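Local coordinates for protein beta-L-arabinobiosidase (PDB 5MQR) that probably hydrolyses beta-L-arabinofuranosidic linkages during breakdown of complex plant pectin by a gut bacterium, and may also have exo-alpha-sialidase activity, at residues A959-N964 with T968-S973. Numbering follows the deposited sequence.
Sequences ANFMNN and TVLSDS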
loop_
_atom_site.group_PDB
_atom_site.type_symbol
_atom_site.label_atom_id
_atom_site.label_comp_id
_atom_site.label_asym_id
_atom_site.label_seq_id
_atom_site.Cartn_x
_atom_site.Cartn_y
_atom_site.Cartn_z
ATOM N N ALA A 959 -22.050 15.087 11.647
ATOM C CA ALA A 959 -20.823 14.354 11.927
ATOM C C ALA A 959 -20.428 14.452 13.391
ATOM O O ALA A 959 -20.036 13.452 13.974
ATOM C CB ALA A 959 -19.684 14.844 11.038
ATOM N N ASN A 960 -20.520 15.649 13.983
ATOM C CA ASN A 960 -20.189 15.806 15.404
ATOM C C ASN A 960 -21.089 14.933 16.255
ATOM O O ASN A 960 -20.626 14.239 17.158
ATOM C CB ASN A 960 -20.329 17.261 15.854
ATOM C CG ASN A 960 -19.190 18.142 15.384
ATOM O OD1 ASN A 960 -18.126 17.677 14.958
ATOM N ND2 ASN A 960 -19.403 19.440 15.487
ATOM N N PHE A 961 -22.378 15.003 15.951
ATOM C CA PHE A 961 -23.393 14.229 16.633
ATOM C C PHE A 961 -23.075 12.750 16.521
ATOM O O PHE A 961 -23.091 12.049 17.522
ATOM C CB PHE A 961 -24.755 14.503 16.020
ATOM C CG PHE A 961 -25.891 13.805 16.707
ATOM C CD1 PHE A 961 -26.207 14.093 18.043
ATOM C CD2 PHE A 961 -26.719 12.917 15.989
ATOM C CE1 PHE A 961 -27.284 13.475 18.645
ATOM C CE2 PHE A 961 -27.800 12.309 16.599
ATOM C CZ PHE A 961 -28.069 12.574 17.922
HETATM N N MSE A 962 -22.742 12.295 15.319
HETATM C CA MSE A 962 -22.461 10.870 15.109
HETATM C C MSE A 962 -21.164 10.416 15.737
HETATM O O MSE A 962 -21.054 9.265 16.185
HETATM C CB MSE A 962 -22.483 10.560 13.629
HETATM C CG MSE A 962 -23.928 10.614 13.144
HETATM SE SE MSE A 962 -23.998 10.378 11.192
HETATM C CE MSE A 962 -23.717 8.435 11.205
ATOM N N ASN A 963 -20.175 11.298 15.785
ATOM C CA ASN A 963 -18.910 10.979 16.434
ATOM C C ASN A 963 -18.926 11.098 17.956
ATOM O O ASN A 963 -18.303 10.282 18.614
ATOM C CB ASN A 963 -17.778 11.865 15.906
ATOM C CG ASN A 963 -17.202 11.355 14.625
ATOM O OD1 ASN A 963 -16.258 10.566 14.652
ATOM N ND2 ASN A 963 -17.768 11.780 13.488
ATOM N N ASN A 964 -19.602 12.111 18.507
ATOM C CA ASN A 964 -19.390 12.493 19.905
ATOM C C ASN A 964 -20.554 12.155 20.829
ATOM O O ASN A 964 -20.416 12.295 22.021
ATOM C CB ASN A 964 -19.051 13.992 20.004
ATOM C CG ASN A 964 -17.830 14.370 19.198
ATOM O OD1 ASN A 964 -16.919 13.571 19.023
ATOM N ND2 ASN A 964 -17.808 15.587 18.692
ATOM N N THR A 968 -28.666 6.705 18.413
ATOM C CA THR A 968 -29.240 5.551 17.695
ATOM C C THR A 968 -30.168 5.962 16.539
ATOM O O THR A 968 -30.824 5.106 15.948
ATOM C CB THR A 968 -30.028 4.638 18.667
ATOM O OG1 THR A 968 -31.004 5.433 19.345
ATOM C CG2 THR A 968 -29.090 3.987 19.711
ATOM N N VAL A 969 -30.201 7.244 16.196
ATOM C CA VAL A 969 -31.122 7.745 15.182
ATOM C C VAL A 969 -30.563 7.662 13.738
ATOM O O VAL A 969 -31.287 7.331 12.811
ATOM C CB VAL A 969 -31.584 9.169 15.570
ATOM C CG1 VAL A 969 -32.260 9.897 14.418
ATOM C CG2 VAL A 969 -32.545 9.083 16.751
ATOM N N LEU A 970 -29.283 7.937 13.562
ATOM C CA LEU A 970 -28.671 8.080 12.259
ATOM C C LEU A 970 -27.604 7.006 12.011
ATOM O O LEU A 970 -26.730 6.801 12.847
ATOM C CB LEU A 970 -28.007 9.448 12.171
ATOM C CG LEU A 970 -28.920 10.664 12.260
ATOM C CD1 LEU A 970 -28.075 11.926 12.260
ATOM C CD2 LEU A 970 -29.901 10.665 11.096
ATOM N N SER A 971 -27.690 6.343 10.859
ATOM C CA SER A 971 -26.669 5.415 10.418
ATOM C C SER A 971 -25.674 6.119 9.485
ATOM O O SER A 971 -25.897 7.223 9.012
ATOM C CB SER A 971 -27.315 4.230 9.685
ATOM O OG SER A 971 -28.031 4.683 8.560
ATOM N N ASP A 972 -24.574 5.437 9.218
ATOM C CA ASP A 972 -23.629 5.863 8.194
ATOM C C ASP A 972 -24.297 6.092 6.818
ATOM O O ASP A 972 -23.970 7.069 6.135
ATOM C CB ASP A 972 -22.457 4.865 8.077
ATOM C CG ASP A 972 -21.551 4.861 9.311
ATOM O OD1 ASP A 972 -21.771 5.686 10.219
ATOM O OD2 ASP A 972 -20.621 4.012 9.378
ATOM N N SER A 973 -25.234 5.219 6.442
ATOM C CA SER A 973 -25.933 5.333 5.161
ATOM C C SER A 973 -26.604 6.657 5.004
ATOM O O SER A 973 -26.625 7.208 3.907
ATOM C CB SER A 973 -27.002 4.249 4.993
ATOM O OG SER A 973 -26.337 3.033 4.836
#
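Leu970 sets its CD1 methyl at the edge of the Phe961 ring, near the ring plane, 4.1 Å from Phe961 CD2, with the two side chains crossing at about a right angle. With CG anti to the backbone N (chi1 -177°), the Phe961 ring presents its CD2 side to Leu970. This is the buried, well-packed side of the contact: Trp907 stacks on the Phe961 ring while Trp892 meets it edge-to-face. Met962, present as selenomethionine, carries the more open part. Its SE lies 4.2 Å from Leu970 CB, and a bend at chi3 (77°) brings CE up against the carbonyl oxygens of Leu970 and Ser971 and the carboxylate of Asp972. There CE sits 3.3 Å from Ser971 O and 3.5 Å from Asp972 OD1, in van der Waals contact with polar atoms; no hydrogen bond links the two segments. Ser971, the N-cap residue of helix 972-985, is exposed, and its CB points away from helix 948-964. Within that helix, Ala959 O accepts hydrogen bonds from Asn963 N and Asn963 ND2, which reach it from opposite faces of its plane. In the MGH1-like glycoside hydrolase domain, consistent with the (alpha/alpha)6 barrel of six-hairpin glycosidases, the contact packs the C-terminal end of helix 948-964 against the loop leading into helix 972-985, with helix 901-904 touching Phe961 and Val969.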